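Local coordinates for nigritoxine (Vibrio nigripulchritudo, PDB 5M41), which acts as a bacterial toxin against crustaceans and insects and has a fold described as new, at residues T97-N102 / Y110-Q115; N104-P109 / D124-Q129; S486-N491 / T510-P515; L527-L532 / K539-P544. All blocks are in the same frame, centred on the assembly; numbering follows the deposited sequence.

Contact 1 (T97-N102 / Y110-Q115); sequences TGILVN and YTNIQQ
Ile-99 and Tyr-110 lie side by side on one face of an antiparallel beta hairpin, made of strands 98-102 and 110-113, and show how the alternation of a strand sorts its side chains. Their meeting point is the methyl CG2 of Ile-99 against CB of Tyr-110, 3.7 Å apart. With chi1 of 62°, the tyrosine ring is wedged between its own backbone N and carbonyl carbon, and it rises away from the partner strand toward Gln-51 and Ile-52 of helix 34-54. On its other flank Ile-99 has Asn-112, which points the same way and sets OD1 3.7 Å from Ile-99 CG1. Helix 34-54 covers this face, touching Ile-99 and Val-101 as well.

The reverse face carries Leu-100, Thr-111 and Ile-113. Here Leu-100 CB packs on Ile-113 CG1 at 3.9 Å, diagonally across the pair, and both side chains also touch Phe-88 of the next strand, 86-90. Two hydrogen-bonded pairs, Gly-98 with Ile-113 and Leu-100 with Thr-111, keep this register through four backbone bonds. Strand 110-113 is an outermost strand of its five-stranded sheet, whereas 98-102 continues inward to 86-90. At the Leu-100 pair a water adds a side-chain link: it donates to Leu-100 O at 2.9 Å and accepts from Thr-111 OG1 at 2.7 Å.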
# COMPACT_ATOMS: atom_id res chain seq x y z
N THR A 97 -29.26 -29.03 43.90
CA THR A 97 -28.10 -29.69 43.32
C THR A 97 -28.20 -29.61 41.81
O THR A 97 -29.27 -29.38 41.28
CB THR A 97 -27.96 -31.16 43.80
OG1 THR A 97 -29.02 -31.95 43.26
CG2 THR A 97 -28.01 -31.23 45.31
N GLY A 98 -27.07 -29.83 41.14
CA GLY A 98 -26.94 -29.65 39.69
C GLY A 98 -25.58 -29.04 39.36
O GLY A 98 -24.57 -29.42 39.95
N ILE A 99 -25.56 -28.10 38.41
CA ILE A 99 -24.30 -27.63 37.84
C ILE A 99 -24.19 -26.11 37.91
O ILE A 99 -25.08 -25.40 37.45
CB ILE A 99 -24.16 -28.11 36.37
CG1 ILE A 99 -24.07 -29.64 36.30
CG2 ILE A 99 -22.94 -27.46 35.71
CD1 ILE A 99 -23.86 -30.19 34.90
N LEU A 100 -23.10 -25.65 38.52
CA LEU A 100 -22.75 -24.25 38.60
C LEU A 100 -21.89 -23.92 37.39
O LEU A 100 -20.88 -24.57 37.18
CB LEU A 100 -21.95 -23.97 39.89
CG LEU A 100 -21.36 -22.57 39.97
CD1 LEU A 100 -22.47 -21.52 40.07
CD2 LEU A 100 -20.44 -22.48 41.18
N VAL A 101 -22.32 -22.95 36.59
CA VAL A 101 -21.55 -22.51 35.42
C VAL A 101 -20.88 -21.16 35.69
O VAL A 101 -21.51 -20.25 36.25
CB VAL A 101 -22.44 -22.46 34.16
CG1 VAL A 101 -21.64 -21.94 32.96
CG2 VAL A 101 -23.01 -23.86 33.86
N ASN A 102 -19.59 -21.05 35.33
CA ASN A 102 -18.84 -19.80 35.29
C ASN A 102 -18.23 -19.70 33.90
O ASN A 102 -17.19 -20.30 33.61
CB ASN A 102 -17.73 -19.75 36.38
CG ASN A 102 -16.95 -18.43 36.38
OD1 ASN A 102 -17.17 -17.54 35.53
ND2 ASN A 102 -16.00 -18.31 37.31
N TYR A 110 -17.63 -25.33 34.46
CA TYR A 110 -18.79 -25.95 35.12
C TYR A 110 -18.31 -26.80 36.29
O TYR A 110 -17.26 -27.43 36.21
CB TYR A 110 -19.62 -26.79 34.14
CG TYR A 110 -18.86 -27.96 33.54
CD1 TYR A 110 -18.95 -29.24 34.09
CD2 TYR A 110 -18.05 -27.78 32.42
CE1 TYR A 110 -18.25 -30.31 33.54
CE2 TYR A 110 -17.34 -28.83 31.87
CZ TYR A 110 -17.44 -30.09 32.42
OH TYR A 110 -16.72 -31.13 31.85
N THR A 111 -19.07 -26.77 37.37
CA THR A 111 -18.75 -27.52 38.56
C THR A 111 -20.00 -28.26 38.99
O THR A 111 -21.09 -27.69 39.05
CB THR A 111 -18.32 -26.57 39.69
OG1 THR A 111 -17.35 -25.68 39.18
CG2 THR A 111 -17.73 -27.36 40.90
N ASN A 112 -19.85 -29.56 39.26
CA ASN A 112 -20.95 -30.34 39.79
C ASN A 112 -21.19 -30.00 41.24
O ASN A 112 -20.32 -30.16 42.08
CB ASN A 112 -20.66 -31.83 39.62
CG ASN A 112 -20.60 -32.23 38.16
OD1 ASN A 112 -21.59 -32.12 37.44
ND2 ASN A 112 -19.43 -32.65 37.71
N ILE A 113 -22.37 -29.49 41.54
CA ILE A 113 -22.74 -29.23 42.92
C ILE A 113 -23.67 -30.38 43.32
O ILE A 113 -24.83 -30.45 42.90
CB ILE A 113 -23.44 -27.87 43.08
CG1 ILE A 113 -22.56 -26.71 42.56
CG2 ILE A 113 -23.90 -27.66 44.53
CD1 ILE A 113 -21.23 -26.52 43.29
N GLN A 114 -23.13 -31.30 44.13
CA GLN A 114 -23.90 -32.44 44.63
C GLN A 114 -24.37 -32.26 46.08
O GLN A 114 -25.29 -32.93 46.53
CB GLN A 114 -23.08 -33.73 44.51
CG GLN A 114 -22.60 -34.00 43.09
CD GLN A 114 -21.53 -35.08 43.05
OE1 GLN A 114 -21.36 -35.85 44.00
NE2 GLN A 114 -20.79 -35.14 41.93
N GLN A 115 -23.72 -31.35 46.81
CA GLN A 115 -24.08 -31.09 48.21
C GLN A 115 -23.65 -29.68 48.59
O GLN A 115 -22.75 -29.12 47.96
CB GLN A 115 -23.41 -32.11 49.14
CG GLN A 115 -21.88 -32.10 49.09
CD GLN A 115 -21.27 -33.27 49.85
OE1 GLN A 115 -21.68 -33.58 50.96
NE2 GLN A 115 -20.30 -33.94 49.25
O HOH W 1 -18.21 -23.61 37.73

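Contact 2 (N104-P109 / D124-Q129); sequences NSPDKP and DESFRQ
Ser-105 and Ser-126 bring their hydroxyls together where the loop between strands 98-102 and 110-113 meets the first turn of helix 125-128. The bond from Ser-105 OG to Ser-126 OG is weak, at 3.3 Å, and beside it Pro-106 CD rests on Ser-126 CB at 3.5 Å. The ring of Phe-127 adds to this first shell, its CZ lying 3.8 Å from Lys-108 O.

Each hydroxyl is positioned by its own segment. Ser-105 OG, held anti to its own nitrogen (chi1 178°), turns back into the loop and accepts from Lys-108 N at 2.9 Å, an ST motif. Asp-124 stands at the N-cap position, and in one of its two modelled conformers OD2 accepts from Ser-126 OG and also from Ser-126 N, the latter a capping bond.

Farther along, a water accepts from Asn-104 ND2 at 2.9 Å and lies equally near Ser-126 O. Asn-104 is held in addition by Asp-205 and Thr-201, while Arg-209 binds Ser-105 O, so the loop also reaches the region of helices 195-203 and 206-215.

The hydroxyl pair is thus the one direct hydrogen bond between the segments, with packing and a water beside it. In that conformer of Asp-124 the carboxylate would probably polarise the Ser-126 hydroxyl, the Ser-105 link being too long to add much.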
# COMPACT_ATOMS: atom_id res chain seq x y z
N ASN A 104 -16.57 -17.53 32.54
CA ASN A 104 -15.26 -16.87 32.47
C ASN A 104 -14.15 -17.60 33.24
O ASN A 104 -13.07 -17.04 33.44
CB ASN A 104 -15.34 -15.41 32.96
CG ASN A 104 -14.22 -14.55 32.41
OD1 ASN A 104 -13.88 -14.68 31.24
ND2 ASN A 104 -13.64 -13.68 33.23
N SER A 105 -14.40 -18.83 33.69
CA SER A 105 -13.37 -19.57 34.43
C SER A 105 -12.42 -20.25 33.46
O SER A 105 -12.86 -20.99 32.60
CB SER A 105 -13.99 -20.62 35.34
OG SER A 105 -12.97 -21.37 36.02
N PRO A 106 -11.11 -20.04 33.62
CA PRO A 106 -10.14 -20.76 32.77
C PRO A 106 -10.29 -22.29 32.83
O PRO A 106 -10.25 -22.98 31.81
CB PRO A 106 -8.79 -20.37 33.36
CG PRO A 106 -9.04 -19.11 34.12
CD PRO A 106 -10.46 -19.14 34.59
N ASP A 107 -10.52 -22.82 34.02
CA ASP A 107 -10.37 -24.25 34.22
C ASP A 107 -11.62 -24.93 34.79
O ASP A 107 -11.80 -26.13 34.63
CB ASP A 107 -9.14 -24.50 35.10
CG ASP A 107 -9.18 -23.72 36.39
OD1 ASP A 107 -9.04 -24.35 37.46
OD2 ASP A 107 -9.37 -22.47 36.37
N LYS A 108 -12.50 -24.15 35.43
CA LYS A 108 -13.76 -24.69 35.97
C LYS A 108 -14.98 -24.02 35.35
O LYS A 108 -15.75 -23.32 36.06
CB LYS A 108 -13.80 -24.53 37.51
CG LYS A 108 -12.77 -25.35 38.28
CD LYS A 108 -13.43 -26.51 39.03
CE LYS A 108 -13.86 -27.65 38.11
NZ LYS A 108 -15.12 -28.31 38.56
N PRO A 109 -15.18 -24.20 34.01
CA PRO A 109 -16.35 -23.53 33.42
C PRO A 109 -17.65 -24.08 33.97
O PRO A 109 -18.66 -23.38 33.97
CB PRO A 109 -16.21 -23.81 31.92
CG PRO A 109 -15.28 -24.96 31.82
CD PRO A 109 -14.36 -24.88 32.99
N ASP A 124 -11.61 -19.68 43.87
CA ASP A 124 -10.69 -19.12 42.86
C ASP A 124 -11.08 -17.68 42.48
O ASP A 124 -12.27 -17.34 42.49
CB ASP A 124 -10.72 -20.02 41.60
CG ASP A 124 -9.66 -19.65 40.54
OD1 ASP A 124 -8.45 -19.80 40.81
OD2 ASP A 124 -10.05 -19.26 39.42
N GLU A 125 -10.09 -16.88 42.11
CA GLU A 125 -10.25 -15.51 41.71
C GLU A 125 -11.17 -15.39 40.50
O GLU A 125 -11.89 -14.40 40.35
CB GLU A 125 -8.85 -14.91 41.44
CG GLU A 125 -8.79 -13.41 41.15
CD GLU A 125 -9.45 -12.54 42.22
OE1 GLU A 125 -9.55 -12.96 43.38
OE2 GLU A 125 -9.87 -11.40 41.89
N SER A 126 -11.18 -16.41 39.63
CA SER A 126 -12.04 -16.37 38.46
C SER A 126 -13.54 -16.40 38.82
O SER A 126 -14.37 -16.10 37.95
CB SER A 126 -11.69 -17.49 37.48
OG SER A 126 -12.17 -18.74 37.93
N PHE A 127 -13.86 -16.76 40.06
CA PHE A 127 -15.23 -16.68 40.58
C PHE A 127 -15.43 -15.36 41.31
O PHE A 127 -16.43 -14.65 41.11
CB PHE A 127 -15.54 -17.86 41.51
CG PHE A 127 -15.80 -19.15 40.78
CD1 PHE A 127 -17.09 -19.54 40.47
CD2 PHE A 127 -14.73 -19.95 40.35
CE1 PHE A 127 -17.33 -20.72 39.77
CE2 PHE A 127 -14.97 -21.14 39.64
CZ PHE A 127 -16.26 -21.52 39.36
N ARG A 128 -14.44 -15.00 42.11
CA ARG A 128 -14.51 -13.82 42.91
C ARG A 128 -14.64 -12.55 42.06
O ARG A 128 -15.33 -11.62 42.48
CB ARG A 128 -13.27 -13.72 43.78
CG ARG A 128 -13.43 -12.72 44.91
CD ARG A 128 -12.25 -12.83 45.87
NE ARG A 128 -12.10 -11.59 46.60
CZ ARG A 128 -11.36 -10.56 46.18
NH1 ARG A 128 -10.69 -10.64 45.03
NH2 ARG A 128 -11.30 -9.46 46.91
N GLN A 129 -13.95 -12.53 40.91
CA GLN A 129 -13.96 -11.42 39.93
C GLN A 129 -15.36 -11.12 39.40
O GLN A 129 -15.59 -10.06 38.85
CB GLN A 129 -13.19 -11.85 38.68
CG GLN A 129 -11.76 -11.43 38.61
CD GLN A 129 -11.04 -12.11 37.45
OE1 GLN A 129 -11.66 -12.73 36.57
NE2 GLN A 129 -9.73 -12.02 37.47
O HOH W 2 -14.59 -13.96 36.00

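Contact 3 (S486-N491 / T510-P515); sequences SKSNPN and TYRKVP
Lys-513 N donates to Ser-488 O at 2.8 Å, the one hydrogen bond between segment 486-491 and strand segment 510-515. The donor stands 29° out of the carbonyl plane, and the touching parts, 488-491 and 510-513, run about 100° apart. What results between these two segments is a single backbone attachment, a useful contrast to the repeated pairing of a sheet; just beyond, Asn-493 ND2 adds a bond to Tyr-511 O.

Side chains widen the attachment on both flanks of that bond. Toward Arg-512, Ser-488 presents its CB over one face of the guanidinium, 3.1 Å from Arg-512 NH2; the serine hydroxyl lies nearby, but at an angle too poor for a bond. A bend at chi3 (87°) swings the guanidinium back beside the serine. Its NH1 lies close to Gln-528 OE1 of the neighbouring strand, modelled too near for the bond to be relied on, and Trp-540 makes a cation-pi contact with the same group.

On the far flank the methylenes of Lys-513 do the packing. CB meets Pro-490 CD at 4.0 Å, the two side chains crossing at about a right angle, and the chain then bends at chi3 and chi4 to deliver NZ to Gly-564 O, Ile-563 O and Asn-525 OD1. Earlier in the strand, Thr-510 CG2 sits 3.7 Å from Asn-489 ND2, while Asn-489 OD1 turns to Asn-493 N.

The chemistry thus divides the work: one backbone bond and carbon contacts join the two segments, while the Arg-512 guanidinium is turned toward Gln-528 and Trp-540 and Lys-513 finds its polar partners in other parts of the fold. Carbonyl oxygens around the lysine would probably stabilise its charge.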
# COMPACT_ATOMS: atom_id res chain seq x y z
N SER A 486 37.45 15.36 -26.00
CA SER A 486 38.50 14.34 -26.16
C SER A 486 38.06 13.36 -27.24
O SER A 486 36.99 13.53 -27.81
CB SER A 486 38.83 13.63 -24.82
OG SER A 486 37.70 12.97 -24.25
N LYS A 487 38.89 12.35 -27.51
CA LYS A 487 38.61 11.38 -28.58
C LYS A 487 37.26 10.70 -28.42
O LYS A 487 36.49 10.60 -29.38
CB LYS A 487 39.71 10.31 -28.65
CG LYS A 487 39.62 9.41 -29.88
CD LYS A 487 40.71 8.36 -29.89
CE LYS A 487 40.77 7.65 -31.24
NZ LYS A 487 42.14 7.14 -31.53
N SER A 488 36.99 10.23 -27.20
CA SER A 488 35.80 9.44 -26.90
C SER A 488 34.65 10.29 -26.35
O SER A 488 33.57 9.78 -26.06
CB SER A 488 36.15 8.34 -25.91
OG SER A 488 36.40 7.13 -26.61
N ASN A 489 34.93 11.57 -26.18
CA ASN A 489 33.94 12.56 -25.86
C ASN A 489 34.09 13.73 -26.82
O ASN A 489 34.32 14.85 -26.39
CB ASN A 489 34.11 13.02 -24.41
CG ASN A 489 32.96 13.91 -23.95
OD1 ASN A 489 31.93 14.04 -24.63
ND2 ASN A 489 33.14 14.52 -22.78
N PRO A 490 33.95 13.47 -28.14
CA PRO A 490 34.20 14.57 -29.08
C PRO A 490 33.25 15.74 -28.88
O PRO A 490 33.60 16.86 -29.27
CB PRO A 490 33.96 13.92 -30.46
CG PRO A 490 33.08 12.75 -30.18
CD PRO A 490 33.52 12.24 -28.83
N ASN A 491 32.08 15.50 -28.29
CA ASN A 491 31.10 16.58 -28.20
C ASN A 491 31.35 17.42 -26.96
O ASN A 491 30.77 18.51 -26.82
CB ASN A 491 29.65 16.05 -28.25
CG ASN A 491 29.30 15.39 -29.58
OD1 ASN A 491 28.52 14.44 -29.64
ND2 ASN A 491 29.89 15.90 -30.66
N THR A 510 29.54 10.08 -17.92
CA THR A 510 29.63 10.95 -19.08
C THR A 510 28.96 10.23 -20.21
O THR A 510 29.12 9.01 -20.34
CB THR A 510 31.12 11.22 -19.45
OG1 THR A 510 31.74 11.89 -18.36
CG2 THR A 510 31.25 12.08 -20.73
N TYR A 511 28.21 10.98 -21.02
CA TYR A 511 27.66 10.42 -22.23
C TYR A 511 28.71 10.43 -23.35
O TYR A 511 28.93 11.46 -24.00
CB TYR A 511 26.42 11.21 -22.66
CG TYR A 511 25.29 10.39 -23.17
CD1 TYR A 511 23.98 10.85 -23.06
CD2 TYR A 511 25.50 9.14 -23.75
CE1 TYR A 511 22.90 10.11 -23.51
CE2 TYR A 511 24.42 8.37 -24.21
CZ TYR A 511 23.13 8.88 -24.09
OH TYR A 511 22.04 8.17 -24.52
N ARG A 512 29.32 9.28 -23.60
CA ARG A 512 30.49 9.20 -24.47
C ARG A 512 30.21 8.51 -25.80
O ARG A 512 29.28 7.71 -25.89
CB ARG A 512 31.59 8.40 -23.78
CG ARG A 512 32.18 9.07 -22.57
CD ARG A 512 32.98 8.03 -21.81
NE ARG A 512 34.36 7.95 -22.29
CZ ARG A 512 34.93 6.87 -22.83
NH1 ARG A 512 34.26 5.74 -23.02
NH2 ARG A 512 36.20 6.93 -23.19
N LYS A 513 31.03 8.80 -26.81
CA LYS A 513 30.84 8.19 -28.12
C LYS A 513 31.84 7.06 -28.32
O LYS A 513 33.04 7.30 -28.47
CB LYS A 513 30.90 9.22 -29.26
CG LYS A 513 29.95 8.89 -30.40
CD LYS A 513 29.83 10.01 -31.43
CE LYS A 513 28.87 11.11 -31.01
NZ LYS A 513 27.47 10.87 -31.49
N VAL A 514 31.33 5.83 -28.30
CA VAL A 514 32.18 4.64 -28.34
C VAL A 514 31.98 3.79 -29.60
O VAL A 514 30.91 3.84 -30.21
CB VAL A 514 32.01 3.76 -27.09
CG1 VAL A 514 32.39 4.53 -25.84
CG2 VAL A 514 30.60 3.18 -27.00
N PRO A 515 33.01 3.01 -29.99
CA PRO A 515 32.87 2.10 -31.12
C PRO A 515 31.74 1.12 -30.89
O PRO A 515 31.55 0.67 -29.77
CB PRO A 515 34.20 1.35 -31.14
CG PRO A 515 35.17 2.30 -30.53
CD PRO A 515 34.39 3.04 -29.48

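Contact 4 (L527-L532 / K539-P544); sequences LQESFL and KWRDFP
This contact is an antiparallel strand pairing at the border of a four-stranded sheet, where the outermost strand 538-542 is zipped to 523-532. Glu-529 with Arg-541 and Phe-531 with Lys-539 are its hydrogen-bonded pairs, and the bond from Lys-539 N to Phe-531 O is short and straight, 2.7 Å at 175°.

The face bearing these four residues is held by charge and stacking together. The guanidinium of Arg-541 lies flat on the ring of Phe-531, the planes 8° apart and the centres 3.8 Å apart, a cation-pi stack. Lys-539 CB covers the opposite face of the same ring, 3.5 Å from Phe-531 CZ, so the phenyl is sandwiched between two alternate residues of the opposite strand. At the edge of the guanidinium, Arg-541 NE makes a salt bridge of 2.6 Å to Glu-529 OE2. The nitrogen approaches from above the carboxylate plane, while the oxygen lies in the guanidinium plane; this bond and the stack together fix how the arginine end is turned.

On the other face Ser-530 puts CB over the six-membered ring of Trp-540, a CH-pi contact with 3.4 Å from that CB to the ring centroid.

Beyond the paired residues, Leu-527 CB meets the edge of the Phe-543 ring at CE2, 3.8 Å away, and a water bridges Leu-527 O to Phe-543 N. Consecutive antiparallel strands joined by a short connection, with side chains alternating between two faces, make this a beta hairpin, the last of a meandering antiparallel sheet.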
# COMPACT_ATOMS: atom_id res chain seq x y z
N LEU A 527 26.24 6.09 -21.91
CA LEU A 527 26.53 6.61 -20.58
C LEU A 527 27.53 5.67 -19.90
O LEU A 527 27.29 4.47 -19.78
CB LEU A 527 25.26 6.73 -19.75
CG LEU A 527 24.30 7.87 -20.13
CD1 LEU A 527 22.90 7.66 -19.55
CD2 LEU A 527 24.88 9.24 -19.75
N GLN A 528 28.66 6.22 -19.47
CA GLN A 528 29.71 5.37 -18.92
C GLN A 528 30.27 5.98 -17.67
O GLN A 528 30.29 7.20 -17.52
CB GLN A 528 30.80 5.12 -19.96
CG GLN A 528 30.40 4.16 -21.06
CD GLN A 528 31.54 3.80 -22.00
OE1 GLN A 528 32.19 4.68 -22.57
NE2 GLN A 528 31.77 2.51 -22.20
N GLU A 529 30.69 5.12 -16.75
CA GLU A 529 31.38 5.59 -15.57
C GLU A 529 32.91 5.45 -15.78
O GLU A 529 33.38 4.45 -16.33
CB GLU A 529 30.91 4.84 -14.32
CG GLU A 529 31.48 3.44 -14.20
CD GLU A 529 31.63 2.95 -12.76
OE1 GLU A 529 32.07 3.72 -11.88
OE2 GLU A 529 31.31 1.77 -12.53
N SER A 530 33.66 6.44 -15.32
CA SER A 530 35.13 6.40 -15.36
C SER A 530 35.69 5.88 -14.04
O SER A 530 35.09 6.09 -12.98
CB SER A 530 35.70 7.78 -15.66
OG SER A 530 35.33 8.70 -14.64
N PHE A 531 36.82 5.19 -14.12
CA PHE A 531 37.51 4.67 -12.92
C PHE A 531 39.01 4.47 -13.21
O PHE A 531 39.43 4.42 -14.38
CB PHE A 531 36.85 3.36 -12.44
CG PHE A 531 37.02 2.21 -13.40
CD1 PHE A 531 38.00 1.23 -13.17
CD2 PHE A 531 36.23 2.13 -14.56
CE1 PHE A 531 38.18 0.18 -14.07
CE2 PHE A 531 36.40 1.08 -15.46
CZ PHE A 531 37.37 0.10 -15.21
N LEU A 532 39.82 4.39 -12.15
CA LEU A 532 41.28 4.22 -12.27
C LEU A 532 41.63 2.74 -12.17
O LEU A 532 41.13 2.05 -11.31
CB LEU A 532 42.02 5.00 -11.17
CG LEU A 532 41.97 6.53 -11.12
CD1 LEU A 532 42.85 7.05 -9.98
CD2 LEU A 532 42.37 7.19 -12.44
N LYS A 539 39.95 4.38 -17.04
CA LYS A 539 39.19 3.41 -17.82
C LYS A 539 37.69 3.75 -17.72
O LYS A 539 37.28 4.59 -16.90
CB LYS A 539 39.42 2.00 -17.27
CG LYS A 539 40.88 1.51 -17.30
CD LYS A 539 41.25 1.03 -18.69
CE LYS A 539 42.53 0.20 -18.66
NZ LYS A 539 43.13 0.11 -20.02
N TRP A 540 36.87 3.09 -18.53
CA TRP A 540 35.44 3.38 -18.62
C TRP A 540 34.64 2.13 -18.67
O TRP A 540 35.08 1.14 -19.26
CB TRP A 540 35.16 4.18 -19.87
CG TRP A 540 35.78 5.54 -19.83
CD1 TRP A 540 37.06 5.90 -20.24
CD2 TRP A 540 35.17 6.78 -19.33
NE1 TRP A 540 37.28 7.24 -20.04
CE2 TRP A 540 36.18 7.83 -19.50
CE3 TRP A 540 33.94 7.11 -18.78
CZ2 TRP A 540 35.94 9.15 -19.13
CZ3 TRP A 540 33.71 8.45 -18.41
CH2 TRP A 540 34.68 9.44 -18.59
N ARG A 541 33.45 2.13 -18.06
CA ARG A 541 32.53 1.00 -18.20
C ARG A 541 31.05 1.41 -18.21
O ARG A 541 30.64 2.42 -17.61
CB ARG A 541 32.81 -0.06 -17.12
CG ARG A 541 32.49 0.38 -15.70
CD ARG A 541 33.14 -0.51 -14.64
NE ARG A 541 33.22 0.22 -13.38
CZ ARG A 541 34.11 -0.00 -12.41
NH1 ARG A 541 35.04 -0.95 -12.53
NH2 ARG A 541 34.08 0.76 -11.33
N ASP A 542 30.25 0.59 -18.90
CA ASP A 542 28.78 0.75 -18.96
C ASP A 542 28.13 0.65 -17.59
O ASP A 542 28.70 0.06 -16.66
CB ASP A 542 28.18 -0.35 -19.83
CG ASP A 542 28.50 -0.18 -21.30
OD1 ASP A 542 28.86 0.93 -21.72
OD2 ASP A 542 28.39 -1.18 -22.04
N PHE A 543 26.92 1.19 -17.46
CA PHE A 543 26.05 0.78 -16.36
C PHE A 543 25.87 -0.74 -16.47
O PHE A 543 25.65 -1.26 -17.57
CB PHE A 543 24.70 1.49 -16.41
CG PHE A 543 24.74 2.91 -15.89
CD1 PHE A 543 24.97 3.17 -14.55
CD2 PHE A 543 24.54 3.98 -16.75
CE1 PHE A 543 25.01 4.47 -14.07
CE2 PHE A 543 24.57 5.28 -16.27
CZ PHE A 543 24.81 5.53 -14.93
N PRO A 544 26.01 -1.45 -15.35
CA PRO A 544 25.95 -2.91 -15.43
C PRO A 544 24.54 -3.42 -15.76
O PRO A 544 24.40 -4.48 -16.37
CB PRO A 544 26.38 -3.36 -14.03
CG PRO A 544 26.04 -2.21 -13.14
CD PRO A 544 26.29 -0.98 -13.98
O HOH W 3 25.73 2.44 -19.94

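How the contacts relate
From the N terminus, contact 1 closes the hairpin of strands 98-102 and 110-113. Contact 2 starts inside that hairpin's loop and ends past its second strand, so the two cross along the chain; they also touch, through Asn-102 ND2 with Ser-126 O, which ties the sheet to helix 125-128. Contacts 3 and 4 follow in series on the opposite side of the chain's centre, contact 3 centred about 95 Å from the centre of contact 1. Contact 3 brings the loop before strand 496-500 against strand 505-515, and contact 4 closes the last hairpin of the same sheet. These two meet where strands 505-515 and 523-532 run as neighbours.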